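Long-range contacts in Phenylalanine/tyrosine ammonia-lyase (Rhodosporidium toruloides, PDB 1Y2M), which catalyses the non-oxidative deamination of L-phenylalanine and L-tyrosine to trans-cinnamic and p-coumaric acid, working as a homotetramer: residues 424-429 against 511-516; 486-491 against 503-508; 432-437 against 476-481; 42-47 against 377-382; 663-668 against 705-710. One frame throughout, in Å; residues are numbered along the deposited sequence.

Interaction 1: residues 424-429 against 511-516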
# COMPACT_ATOMS: atom_id res chain seq x y z
N LYS B 424 -9.55 -9.81 0.55
CA LYS B 424 -10.73 -9.23 1.21
C LYS B 424 -10.74 -9.50 2.71
O LYS B 424 -11.06 -8.63 3.54
CB LYS B 424 -12.05 -9.77 0.62
CG LYS B 424 -12.25 -9.51 -0.86
CD LYS B 424 -13.31 -10.50 -1.50
CE LYS B 424 -14.44 -10.83 -0.54
NZ LYS B 424 -14.22 -11.85 0.57
N THR B 425 -10.36 -10.72 3.08
CA THR B 425 -10.38 -11.05 4.51
C THR B 425 -9.33 -10.21 5.24
O THR B 425 -9.58 -9.78 6.38
CB THR B 425 -10.18 -12.56 4.69
OG1 THR B 425 -11.25 -13.26 4.05
CG2 THR B 425 -10.08 -12.97 6.20
N ARG B 426 -8.15 -9.97 4.65
CA ARG B 426 -7.10 -9.26 5.39
C ARG B 426 -7.50 -7.80 5.62
O ARG B 426 -7.21 -7.19 6.67
CB ARG B 426 -5.80 -9.37 4.61
CG ARG B 426 -4.60 -9.03 5.46
CD ARG B 426 -3.28 -9.42 4.82
NE ARG B 426 -3.06 -8.87 3.48
CZ ARG B 426 -3.26 -9.51 2.30
NH1 ARG B 426 -2.98 -8.89 1.17
NH2 ARG B 426 -3.73 -10.74 2.21
N LEU B 427 -8.21 -7.25 4.68
CA LEU B 427 -8.69 -5.89 4.82
C LEU B 427 -9.76 -5.89 5.89
O LEU B 427 -9.76 -5.04 6.78
CB LEU B 427 -9.21 -5.34 3.47
CG LEU B 427 -9.72 -3.89 3.54
CD1 LEU B 427 -8.75 -2.90 4.10
CD2 LEU B 427 -10.16 -3.50 2.17
N GLY B 428 -10.66 -6.86 5.86
CA GLY B 428 -11.63 -7.00 6.96
C GLY B 428 -11.07 -7.10 8.36
O GLY B 428 -11.57 -6.48 9.28
N LEU B 429 -9.99 -7.88 8.49
CA LEU B 429 -9.30 -8.05 9.79
C LEU B 429 -8.80 -6.69 10.28
O LEU B 429 -8.85 -6.36 11.48
CB LEU B 429 -8.18 -9.08 9.70
CG LEU B 429 -8.67 -10.50 9.43
CD1 LEU B 429 -7.51 -11.40 9.03
CD2 LEU B 429 -9.46 -11.05 10.64
N ARG B 511 -0.74 -16.26 3.56
CA ARG B 511 0.26 -16.08 4.61
C ARG B 511 0.07 -14.76 5.30
O ARG B 511 0.11 -14.69 6.55
CB ARG B 511 1.67 -16.21 4.05
CG ARG B 511 2.11 -17.67 3.79
CD ARG B 511 3.44 -17.82 3.12
NE ARG B 511 4.37 -16.89 3.73
CZ ARG B 511 5.15 -16.02 3.10
NH1 ARG B 511 5.21 -15.93 1.77
NH2 ARG B 511 5.83 -15.18 3.86
N ARG B 512 -0.14 -13.71 4.51
CA ARG B 512 -0.31 -12.39 5.14
C ARG B 512 -1.60 -12.33 5.92
O ARG B 512 -1.64 -11.78 7.05
CB ARG B 512 -0.20 -11.27 4.09
CG ARG B 512 1.12 -11.15 3.40
CD ARG B 512 2.26 -11.02 4.41
NE ARG B 512 3.53 -10.78 3.74
CZ ARG B 512 4.71 -11.18 4.15
NH1 ARG B 512 4.85 -12.09 5.15
NH2 ARG B 512 5.77 -10.79 3.43
N THR B 513 -2.67 -12.93 5.41
CA THR B 513 -3.95 -12.91 6.15
C THR B 513 -3.81 -13.74 7.46
O THR B 513 -4.42 -13.38 8.45
CB THR B 513 -5.07 -13.44 5.25
OG1 THR B 513 -5.08 -12.64 4.07
CG2 THR B 513 -6.41 -13.44 6.00
N THR B 514 -3.03 -14.85 7.46
CA THR B 514 -2.79 -15.65 8.64
C THR B 514 -2.07 -14.81 9.67
O THR B 514 -2.39 -14.89 10.87
CB THR B 514 -1.98 -16.89 8.26
OG1 THR B 514 -2.74 -17.71 7.34
CG2 THR B 514 -1.64 -17.68 9.47
N GLU B 515 -1.13 -13.95 9.23
CA GLU B 515 -0.43 -13.07 10.17
C GLU B 515 -1.41 -12.03 10.71
O GLU B 515 -1.38 -11.72 11.92
CB GLU B 515 0.75 -12.40 9.50
CG GLU B 515 1.59 -11.62 10.53
CD GLU B 515 2.92 -11.06 10.04
OE1 GLU B 515 3.35 -11.31 8.87
OE2 GLU B 515 3.56 -10.34 10.85
N SER B 516 -2.30 -11.50 9.86
CA SER B 516 -3.30 -10.56 10.37
C SER B 516 -4.22 -11.23 11.39
O SER B 516 -4.56 -10.63 12.41
CB SER B 516 -4.14 -9.96 9.26
OG SER B 516 -3.32 -9.12 8.47
O HOH W 1 -4.78 -6.85 8.29
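Arg-426 runs beside Arg-512, both side chains heading the same way, and turns the edge of its guanidinium group on Thr-513. NH2 of Arg-426 donates in the guanidinium plane to OG1 of Thr-513, 3.0 Å away, with an N-H...O angle of 152°; that hydroxyl is also hydrogen-bonded to the carbonyls of Met-422 and Ser-509. CG of Arg-426 stands opposite the backbone N (chi1 -164°), and a bend at chi3 lays the group along the neighbouring helix, where CB of Arg-512 sits 3.5 Å above one guanidinium face. The two guanidinium planes are almost perpendicular and their bonds diverge: Arg-426 bonds to Glu-423 and to the carbonyls of Leu-484 and Asn-486, Arg-512 to Glu-515 and Glu-480 of the second subunit. With every nitrogen engaged, the Arg-426 group is fixed in rotation. Their helices, 416-443 and 506-560, belong to the long-helix bundle at the heart of the PAL/histidase fold; the axes of 424-429 and 511-516 run 21° apart, 9.1 Å at closest approach. The CA atoms of Arg-426 and Thr-513 come to 4.9 Å. On the apolar flank, CG2 of Thr-425 meets CG2 of Thr-513 at 3.7 Å, and CD1 of Leu-429 lies over CB of Ser-516. A water accepts from OG of Ser-516 at 2.7 Å and donates to O of Arg-426 at 2.9 Å.

Interaction 2: residues 486-491 against 503-508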
# COMPACT_ATOMS: atom_id res chain seq x y z
N ASN B 486 -2.69 -4.01 2.87
CA ASN B 486 -2.43 -3.69 1.47
C ASN B 486 -2.45 -4.95 0.64
O ASN B 486 -2.11 -6.03 1.14
CB ASN B 486 -1.09 -2.96 1.28
CG ASN B 486 -1.09 -1.61 1.95
OD1 ASN B 486 -2.02 -0.80 1.73
ND2 ASN B 486 -0.10 -1.39 2.84
N PRO B 487 -2.90 -4.84 -0.61
CA PRO B 487 -3.00 -6.07 -1.41
C PRO B 487 -1.66 -6.64 -1.83
O PRO B 487 -0.70 -5.91 -2.07
CB PRO B 487 -3.78 -5.63 -2.64
CG PRO B 487 -3.57 -4.16 -2.76
CD PRO B 487 -3.45 -3.66 -1.32
N VAL B 488 -1.59 -7.98 -1.87
CA VAL B 488 -0.48 -8.66 -2.49
C VAL B 488 -0.67 -8.83 -3.98
O VAL B 488 0.30 -8.79 -4.75
CB VAL B 488 -0.35 -10.07 -1.83
CG1 VAL B 488 0.49 -11.07 -2.61
CG2 VAL B 488 0.12 -9.94 -0.37
N THR B 489 -1.93 -8.92 -4.43
CA THR B 489 -2.22 -9.27 -5.80
C THR B 489 -1.93 -8.23 -6.87
O THR B 489 -1.94 -8.55 -8.06
CB THR B 489 -3.64 -9.77 -5.94
OG1 THR B 489 -4.55 -8.73 -5.56
CG2 THR B 489 -3.86 -11.01 -5.13
N THR B 490 -1.58 -7.02 -6.47
CA THR B 490 -1.10 -5.98 -7.39
C THR B 490 0.40 -6.09 -7.66
O THR B 490 0.97 -5.21 -8.33
CB THR B 490 -1.36 -4.60 -6.77
OG1 THR B 490 -0.83 -4.55 -5.44
CG2 THR B 490 -2.85 -4.30 -6.74
N HIS B 491 1.04 -7.13 -7.13
CA HIS B 491 2.51 -7.30 -7.25
C HIS B 491 2.91 -8.47 -8.14
O HIS B 491 4.03 -8.98 -8.07
CB HIS B 491 3.15 -7.40 -5.86
CG HIS B 491 2.98 -6.13 -5.11
ND1 HIS B 491 3.75 -5.03 -5.40
CD2 HIS B 491 2.09 -5.73 -4.16
CE1 HIS B 491 3.36 -4.01 -4.65
NE2 HIS B 491 2.32 -4.39 -3.93
N ASN B 503 -0.47 -14.47 -12.46
CA ASN B 503 -0.36 -15.53 -11.44
C ASN B 503 -1.03 -14.98 -10.17
O ASN B 503 -0.94 -13.79 -9.92
CB ASN B 503 1.07 -15.95 -11.18
CG ASN B 503 2.00 -14.76 -11.02
OD1 ASN B 503 2.17 -14.25 -9.92
ND2 ASN B 503 2.64 -14.37 -12.11
N SER B 504 -1.74 -15.85 -9.44
CA SER B 504 -2.67 -15.41 -8.39
C SER B 504 -2.02 -14.87 -7.11
O SER B 504 -2.69 -14.09 -6.36
CB SER B 504 -3.66 -16.50 -7.99
OG SER B 504 -3.06 -17.45 -7.16
N LEU B 505 -0.83 -15.40 -6.77
CA LEU B 505 -0.16 -15.06 -5.51
C LEU B 505 -1.02 -15.44 -4.27
O LEU B 505 -0.83 -14.89 -3.15
CB LEU B 505 0.25 -13.59 -5.46
CG LEU B 505 1.12 -13.12 -6.62
CD1 LEU B 505 1.31 -11.61 -6.45
CD2 LEU B 505 2.43 -13.92 -6.55
N ALA B 506 -1.87 -16.46 -4.43
CA ALA B 506 -2.82 -16.81 -3.36
C ALA B 506 -2.08 -17.23 -2.09
O ALA B 506 -2.53 -16.88 -1.01
CB ALA B 506 -3.75 -17.91 -3.79
N LEU B 507 -1.03 -18.05 -2.19
CA LEU B 507 -0.40 -18.56 -0.97
C LEU B 507 0.25 -17.41 -0.17
O LEU B 507 0.22 -17.39 1.07
CB LEU B 507 0.62 -19.67 -1.25
CG LEU B 507 1.16 -20.26 0.07
CD1 LEU B 507 0.09 -20.91 0.99
CD2 LEU B 507 2.22 -21.26 -0.28
N ILE B 508 0.89 -16.51 -0.91
CA ILE B 508 1.51 -15.31 -0.26
C ILE B 508 0.40 -14.49 0.42
O ILE B 508 0.50 -14.06 1.57
CB ILE B 508 2.32 -14.46 -1.20
CG1 ILE B 508 3.47 -15.26 -1.84
CG2 ILE B 508 2.89 -13.23 -0.47
CD1 ILE B 508 4.09 -14.55 -3.05
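Buried apolar packing of Val-488 on Leu-505 and Ile-508 ties the irregular loop after helix 468-484 to the start of the very long helix 506-560. No hydrogen bond crosses the contact. Instead CG1 of Val-488, placed opposite the backbone N (chi1 163°), enters the notch between CB of Leu-505, 3.8 Å away, and CG2 of Ile-508, 3.9 Å away, meeting the isoleucine at about a right angle. Leu-505 answers by reaching back into the loop, its CD1 lying 3.4 Å from O of Val-488. That carbonyl also accepts from N of His-491 at 3.0 Å, closing the turn; the methyl packs against it and touches the backbone C of His-491. Thr-489 adds a methyl contact, CG2 to O of Ser-504 at 3.5 Å, while its hydroxyl is bonded to Glu-423. Beyond the turn, the ring of His-491 meets its counterpart, His-491 of the fourth subunit, and Ser-479 of the second subunit packs on Leu-505. Leu-505 takes positive phi at the N-cap position. Just before it, OG of Ser-504 is held by Ser-210, the neighbour of cross-linked Ala-211, and accepts from N of Ala-506 at 3.1 Å, an ST turn leading into helix 506-560.

Interaction 3: residues 432-437 against 476-481; sequences IGKLNF and AYTSEL
OG1 of Thr-478, hydrogen-bonded to the carbonyl of Ala-474 one turn back in its own helix, is pressed against Phe-437, 3.2 Å from its CB. The same oxygen lies 3.5 Å from CG of Phe-437, approaching the ring obliquely; the bond to Ala-474 satisfies this buried hydroxyl. With OG1 anti to the carbonyl carbon (chi1 -58°), CG2 of Thr-478 falls opposite the backbone N and points its methyl at CA of Lys-434, 4.1 Å away. The segments 432-437 and 476-481 run antiparallel at 159°, their axes 9.3 Å apart; they lie on helices 416-443 and 468-484, neighbouring members of the central helical bundle of the PAL/histidase fold. Gly-433 leaves room for CD1 of Leu-481, 4.0 Å from the glycine CA; a CB there would collide with this methyl. An alanine in place of Thr-478 would lack both branches, and would probably open a gap beside CB of Phe-437 and CA of Lys-434 and give the phenyl ring room to shift. Lys-434 carries its amine on into the interface, to Gln-493 of the second subunit and the carbonyl of Val-492 of the third.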
# COMPACT_ATOMS: atom_id res chain seq x y z
N ILE B 432 -11.94 -4.75 11.52
CA ILE B 432 -12.31 -5.25 12.85
C ILE B 432 -11.34 -4.68 13.88
O ILE B 432 -11.72 -4.11 14.90
CB ILE B 432 -12.25 -6.81 12.93
CG1 ILE B 432 -13.27 -7.44 11.98
CG2 ILE B 432 -12.47 -7.28 14.38
CD1 ILE B 432 -13.11 -8.92 11.78
N GLY B 433 -10.03 -4.82 13.61
CA GLY B 433 -9.02 -4.30 14.53
C GLY B 433 -9.21 -2.79 14.82
O GLY B 433 -9.18 -2.35 15.98
N LYS B 434 -9.39 -1.96 13.79
CA LYS B 434 -9.61 -0.55 14.02
C LYS B 434 -10.83 -0.32 14.91
O LYS B 434 -10.77 0.46 15.85
CB LYS B 434 -9.73 0.17 12.68
CG LYS B 434 -9.94 1.65 12.85
CD LYS B 434 -8.75 2.40 13.43
CE LYS B 434 -9.03 3.90 13.45
NZ LYS B 434 -7.88 4.83 13.79
N LEU B 435 -11.93 -1.03 14.69
CA LEU B 435 -13.11 -0.89 15.55
C LEU B 435 -12.83 -1.19 17.00
O LEU B 435 -13.09 -0.37 17.90
CB LEU B 435 -14.21 -1.83 15.06
CG LEU B 435 -15.55 -1.63 15.82
CD1 LEU B 435 -16.09 -0.16 15.56
CD2 LEU B 435 -16.56 -2.65 15.43
N ASN B 436 -12.32 -2.38 17.25
CA ASN B 436 -12.11 -2.77 18.64
C ASN B 436 -11.02 -1.90 19.26
O ASN B 436 -11.08 -1.58 20.44
CB ASN B 436 -11.81 -4.28 18.75
CG ASN B 436 -13.01 -5.12 18.33
OD1 ASN B 436 -12.98 -5.76 17.33
ND2 ASN B 436 -14.10 -5.07 19.11
N PHE B 437 -10.00 -1.50 18.51
CA PHE B 437 -9.00 -0.58 19.10
C PHE B 437 -9.73 0.70 19.56
O PHE B 437 -9.49 1.24 20.64
CB PHE B 437 -7.98 -0.17 18.05
CG PHE B 437 -7.16 1.02 18.44
CD1 PHE B 437 -6.26 0.96 19.48
CD2 PHE B 437 -7.33 2.20 17.78
CE1 PHE B 437 -5.53 2.07 19.86
CE2 PHE B 437 -6.63 3.33 18.17
CZ PHE B 437 -5.71 3.25 19.21
N ALA B 476 -0.34 -0.36 18.64
CA ALA B 476 0.73 -1.00 17.85
C ALA B 476 0.14 -2.12 16.97
O ALA B 476 0.51 -2.33 15.81
CB ALA B 476 1.76 -1.57 18.78
N TYR B 477 -0.75 -2.93 17.56
CA TYR B 477 -1.31 -4.06 16.80
C TYR B 477 -2.14 -3.51 15.65
O TYR B 477 -2.11 -4.06 14.54
CB TYR B 477 -2.15 -4.94 17.72
CG TYR B 477 -1.45 -5.50 18.92
CD1 TYR B 477 -0.11 -5.88 18.92
CD2 TYR B 477 -2.17 -5.66 20.12
CE1 TYR B 477 0.50 -6.43 20.09
CE2 TYR B 477 -1.56 -6.22 21.32
CZ TYR B 477 -0.22 -6.57 21.29
OH TYR B 477 0.36 -7.11 22.42
N THR B 478 -2.89 -2.44 15.92
CA THR B 478 -3.76 -1.86 14.93
C THR B 478 -2.91 -1.30 13.77
O THR B 478 -3.23 -1.52 12.59
CB THR B 478 -4.66 -0.80 15.58
OG1 THR B 478 -5.41 -1.44 16.61
CG2 THR B 478 -5.59 -0.19 14.62
N SER B 479 -1.81 -0.62 14.07
CA SER B 479 -0.94 -0.10 13.01
C SER B 479 -0.44 -1.24 12.15
O SER B 479 -0.45 -1.18 10.92
CB SER B 479 0.28 0.59 13.60
OG SER B 479 -0.08 1.74 14.37
N GLU B 480 -0.00 -2.31 12.80
CA GLU B 480 0.53 -3.48 12.07
C GLU B 480 -0.51 -4.11 11.15
O GLU B 480 -0.21 -4.41 9.98
CB GLU B 480 1.12 -4.50 13.03
CG GLU B 480 1.78 -5.62 12.29
CD GLU B 480 2.68 -6.50 13.18
OE1 GLU B 480 3.05 -6.04 14.31
OE2 GLU B 480 2.99 -7.66 12.76
N LEU B 481 -1.75 -4.21 11.64
CA LEU B 481 -2.85 -4.65 10.78
C LEU B 481 -3.04 -3.78 9.55
O LEU B 481 -3.35 -4.29 8.46
CB LEU B 481 -4.16 -4.73 11.55
CG LEU B 481 -4.23 -5.89 12.54
CD1 LEU B 481 -5.40 -5.67 13.57
CD2 LEU B 481 -4.37 -7.23 11.83

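Interaction 4: residues 42-47 against 377-382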
# COMPACT_ATOMS: atom_id res chain seq x y z
N VAL B 42 -28.78 -16.94 5.77
CA VAL B 42 -27.63 -17.62 6.36
C VAL B 42 -26.83 -16.61 7.12
O VAL B 42 -26.76 -15.44 6.73
CB VAL B 42 -26.74 -18.27 5.33
CG1 VAL B 42 -25.93 -17.19 4.54
CG2 VAL B 42 -25.82 -19.32 6.00
N THR B 43 -26.24 -17.03 8.22
CA THR B 43 -25.49 -16.11 9.05
C THR B 43 -24.14 -16.69 9.34
O THR B 43 -23.90 -17.90 9.22
CB THR B 43 -26.20 -15.83 10.39
OG1 THR B 43 -26.27 -17.07 11.12
CG2 THR B 43 -27.61 -15.26 10.17
N GLN B 44 -23.25 -15.83 9.83
CA GLN B 44 -21.93 -16.26 10.21
C GLN B 44 -22.01 -17.23 11.38
O GLN B 44 -21.32 -18.23 11.40
CB GLN B 44 -21.06 -15.04 10.54
CG GLN B 44 -19.65 -15.37 10.93
CD GLN B 44 -18.79 -14.14 10.93
OE1 GLN B 44 -19.15 -13.17 11.62
NE2 GLN B 44 -17.67 -14.14 10.16
N VAL B 45 -22.88 -16.96 12.35
CA VAL B 45 -23.05 -17.92 13.42
C VAL B 45 -23.49 -19.29 12.90
O VAL B 45 -22.95 -20.31 13.37
CB VAL B 45 -24.07 -17.40 14.50
CG1 VAL B 45 -24.30 -18.50 15.56
CG2 VAL B 45 -23.57 -16.13 15.20
N ASP B 46 -24.44 -19.34 11.95
CA ASP B 46 -24.85 -20.62 11.32
C ASP B 46 -23.63 -21.36 10.72
O ASP B 46 -23.47 -22.58 10.89
CB ASP B 46 -25.85 -20.41 10.16
CG ASP B 46 -27.21 -19.92 10.59
OD1 ASP B 46 -27.56 -20.09 11.80
OD2 ASP B 46 -27.94 -19.36 9.70
N ILE B 47 -22.80 -20.61 10.00
CA ILE B 47 -21.60 -21.12 9.35
C ILE B 47 -20.59 -21.67 10.37
O ILE B 47 -20.06 -22.78 10.24
CB ILE B 47 -20.94 -20.02 8.48
CG1 ILE B 47 -21.85 -19.80 7.26
CG2 ILE B 47 -19.51 -20.40 8.12
CD1 ILE B 47 -21.52 -18.60 6.35
N SER B 377 -20.25 -9.67 5.44
CA SER B 377 -20.74 -10.15 4.17
C SER B 377 -19.60 -10.71 3.33
O SER B 377 -19.77 -11.70 2.66
CB SER B 377 -21.54 -9.07 3.38
OG SER B 377 -22.20 -9.65 2.28
N ASP B 378 -18.43 -10.05 3.39
CA ASP B 378 -17.26 -10.49 2.67
C ASP B 378 -16.80 -11.84 3.20
O ASP B 378 -16.44 -12.72 2.41
CB ASP B 378 -16.13 -9.47 2.78
CG ASP B 378 -16.33 -8.29 1.91
OD1 ASP B 378 -17.21 -8.31 1.03
OD2 ASP B 378 -15.52 -7.33 2.08
N LEU B 379 -16.83 -12.03 4.51
CA LEU B 379 -16.42 -13.33 5.04
C LEU B 379 -17.37 -14.46 4.63
O LEU B 379 -16.93 -15.56 4.33
CB LEU B 379 -16.33 -13.26 6.54
CG LEU B 379 -15.23 -12.35 7.10
CD1 LEU B 379 -15.36 -12.12 8.59
CD2 LEU B 379 -13.87 -12.91 6.71
N ILE B 380 -18.66 -14.19 4.62
CA ILE B 380 -19.63 -15.18 4.12
C ILE B 380 -19.46 -15.50 2.61
O ILE B 380 -19.58 -16.65 2.15
CB ILE B 380 -21.05 -14.68 4.42
CG1 ILE B 380 -21.24 -14.57 5.94
CG2 ILE B 380 -22.14 -15.55 3.76
CD1 ILE B 380 -22.57 -13.95 6.32
N HIS B 381 -19.18 -14.45 1.84
CA HIS B 381 -18.85 -14.65 0.42
C HIS B 381 -17.60 -15.52 0.24
O HIS B 381 -17.60 -16.55 -0.49
CB HIS B 381 -18.63 -13.28 -0.23
CG HIS B 381 -18.44 -13.34 -1.72
ND1 HIS B 381 -17.22 -13.61 -2.30
CD2 HIS B 381 -19.30 -13.10 -2.73
CE1 HIS B 381 -17.36 -13.55 -3.62
NE2 HIS B 381 -18.60 -13.25 -3.91
N ALA B 382 -16.55 -15.18 0.97
CA ALA B 382 -15.34 -15.97 0.92
C ALA B 382 -15.60 -17.44 1.27
O ALA B 382 -15.05 -18.37 0.64
CB ALA B 382 -14.31 -15.43 1.85
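Gln-44 and Ile-380 mark the closest backbone approach, 6.6 Å between their CA atoms, where an extended lead-in of Val-42 and Thr-43 turns into helix 44-52 alongside the middle of helix 368-391. Ile-380 fills the bend. Its CG2, set opposite the backbone N, takes CD1 of Ile-47 at 4.0 Å and CG1 of Val-42 at 4.2 Å, so it is covered from both the helix and the lead-in. The other branch, CD1, reaches 4.0 Å from N of Gln-44, an amide that donates to Glu-327. Gln-44 extends its chain past this residue to Leu-379, NE2 lying 3.4 Å from CD1 of that leucine in a purely van der Waals touch; the amide is polar-bonded elsewhere, OE1 to Ser-290 and NE2 to His-287 on helix 273-303. Further round helix 368-391, Asp-378 forms a salt bridge with Lys-424 of the third subunit, and Leu-37 of that subunit packs on Ile-380. The start of helix 44-52 is closed off by reciprocal bonds: N of Asp-46 donates to OG1 of Thr-43 at 3.0 Å and 164°, and N of Thr-43 returns to OD2 of Asp-46 from above the carboxylate plane, at 3.2 Å. This pair is a capping box, with Thr-43 as the N-cap residue.

Interaction 5: residues 663-668 against 705-710; sequences QILYAF and GRINNV
Val-710 and Phe-668 interlock where two short helices near the C-terminus, 662-672 and 708-714, pack on one another. The bump is the forked Val-710: its CG2 lies over one face of the Phe-668 ring, a CH-pi contact of 3.8 Å to the centroid and 15° off the ring normal. Its other methyl, CG1, drops into the hollow between CG2 of Ile-664, at 3.8 Å, and CD1 of Leu-665, at 4.0 Å. Phe-668 is itself a wedge, its CG opposite the backbone N (chi1 176°), driven between Val-710, Ile-707 and the extended stem of Arg-706. CG of Arg-706 meets CZ of the ring edge-on at 3.8 Å, while the guanidinium stands nearly perpendicular to the ring and forms a salt bridge with Glu-672. With an alanine at Phe-668 the cleft would probably be left unfilled, Val-710 losing its ring face and the Arg-706 stem its support. Deeper in, towards helices 273-303 and 506-560, CD1 of Leu-665 touches CD1 of Ile-707 at 4.1 Å.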
# COMPACT_ATOMS: atom_id res chain seq x y z
N GLN B 663 -21.93 -13.08 30.63
CA GLN B 663 -21.36 -13.75 31.79
C GLN B 663 -20.60 -15.04 31.37
O GLN B 663 -19.63 -15.47 32.04
CB GLN B 663 -22.47 -14.06 32.80
CG GLN B 663 -21.99 -14.62 34.15
CD GLN B 663 -23.19 -14.91 35.08
OE1 GLN B 663 -24.10 -14.09 35.17
NE2 GLN B 663 -23.20 -16.09 35.69
N ILE B 664 -21.03 -15.68 30.29
CA ILE B 664 -20.37 -16.89 29.79
C ILE B 664 -18.91 -16.65 29.51
O ILE B 664 -18.01 -17.46 29.90
CB ILE B 664 -21.11 -17.45 28.55
CG1 ILE B 664 -22.50 -17.90 28.98
CG2 ILE B 664 -20.34 -18.65 27.96
CD1 ILE B 664 -23.49 -18.22 27.79
N LEU B 665 -18.64 -15.55 28.80
CA LEU B 665 -17.27 -15.21 28.41
C LEU B 665 -16.51 -14.74 29.65
O LEU B 665 -15.34 -15.05 29.85
CB LEU B 665 -17.25 -14.14 27.33
CG LEU B 665 -15.88 -13.88 26.65
CD1 LEU B 665 -15.13 -15.14 26.35
CD2 LEU B 665 -16.00 -13.01 25.43
N TYR B 666 -17.16 -13.96 30.50
CA TYR B 666 -16.54 -13.50 31.74
C TYR B 666 -16.04 -14.69 32.58
O TYR B 666 -14.89 -14.76 32.98
CB TYR B 666 -17.55 -12.70 32.56
CG TYR B 666 -17.07 -12.18 33.90
CD1 TYR B 666 -16.56 -10.90 34.02
CD2 TYR B 666 -17.17 -12.95 35.04
CE1 TYR B 666 -16.12 -10.39 35.25
CE2 TYR B 666 -16.72 -12.46 36.28
CZ TYR B 666 -16.22 -11.19 36.38
OH TYR B 666 -15.78 -10.67 37.57
N ALA B 667 -16.94 -15.64 32.83
CA ALA B 667 -16.61 -16.86 33.58
C ALA B 667 -15.52 -17.65 32.89
O ALA B 667 -14.63 -18.16 33.54
CB ALA B 667 -17.85 -17.73 33.79
N PHE B 668 -15.56 -17.73 31.56
CA PHE B 668 -14.52 -18.48 30.85
C PHE B 668 -13.14 -17.94 31.14
O PHE B 668 -12.21 -18.68 31.44
CB PHE B 668 -14.77 -18.42 29.35
CG PHE B 668 -13.71 -19.09 28.53
CD1 PHE B 668 -13.53 -20.48 28.60
CD2 PHE B 668 -12.89 -18.34 27.67
CE1 PHE B 668 -12.54 -21.12 27.83
CE2 PHE B 668 -11.92 -18.97 26.92
CZ PHE B 668 -11.75 -20.36 26.98
N GLY B 705 -8.31 -22.19 19.60
CA GLY B 705 -9.73 -22.38 19.33
C GLY B 705 -10.53 -22.80 20.56
O GLY B 705 -11.75 -23.04 20.46
N ARG B 706 -9.90 -22.85 21.74
CA ARG B 706 -10.62 -23.11 22.97
C ARG B 706 -11.80 -22.17 23.20
O ARG B 706 -12.91 -22.60 23.64
CB ARG B 706 -9.70 -23.06 24.19
CG ARG B 706 -10.33 -23.58 25.42
CD ARG B 706 -9.39 -23.57 26.59
NE ARG B 706 -10.05 -24.02 27.80
CZ ARG B 706 -9.46 -24.09 28.99
NH1 ARG B 706 -8.21 -23.70 29.16
NH2 ARG B 706 -10.13 -24.55 30.02
N ILE B 707 -11.63 -20.91 22.79
CA ILE B 707 -12.67 -19.88 22.97
C ILE B 707 -13.86 -20.10 22.02
O ILE B 707 -14.96 -19.57 22.21
CB ILE B 707 -12.08 -18.48 22.75
CG1 ILE B 707 -12.97 -17.45 23.43
CG2 ILE B 707 -11.81 -18.21 21.25
CD1 ILE B 707 -12.30 -16.16 23.54
N ASN B 708 -13.64 -20.89 20.97
CA ASN B 708 -14.65 -21.00 19.91
C ASN B 708 -15.99 -21.51 20.36
O ASN B 708 -17.01 -20.88 20.05
CB ASN B 708 -14.18 -21.84 18.74
CG ASN B 708 -12.95 -21.24 18.04
OD1 ASN B 708 -12.59 -20.07 18.26
ND2 ASN B 708 -12.27 -22.08 17.20
N ASN B 709 -16.01 -22.58 21.15
CA ASN B 709 -17.31 -23.09 21.65
C ASN B 709 -17.98 -22.15 22.65
O ASN B 709 -19.17 -22.17 22.81
CB ASN B 709 -17.16 -24.49 22.24
CG ASN B 709 -17.05 -25.58 21.14
OD1 ASN B 709 -17.48 -25.40 19.98
ND2 ASN B 709 -16.49 -26.73 21.52
N VAL B 710 -17.18 -21.32 23.30
CA VAL B 710 -17.70 -20.25 24.18
C VAL B 710 -18.47 -19.19 23.41
O VAL B 710 -19.56 -18.85 23.81
CB VAL B 710 -16.56 -19.62 24.99
CG1 VAL B 710 -17.11 -18.65 26.00
CG2 VAL B 710 -15.76 -20.68 25.67

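In the fold
Interactions 1, 2 and 3 form one continuous region around helices 416-443, 468-484 and 506-560. Interaction 1 is the hub: its centre lies 12 Å from those of both others, and CG of Arg-512 packs 4.1 Å from CG2 of Val-488, joining it to interaction 2. Leu-481 of interaction 3 packs on Leu-429 and Ser-516. Interaction 4 joins this region through Lys-424, whose NZ lies 3.0 Å from O of Asp-378. Interaction 5 stands apart, its nearest atoms about 9 Å from interaction 4, and touches no other subunit, whereas the first four all do. Interaction 3 comes within about 12 Å of cinnamate-binding Lys-468, measured between the side chains of Phe-437 and that lysine; the other four lie away from the substrate-binding residues.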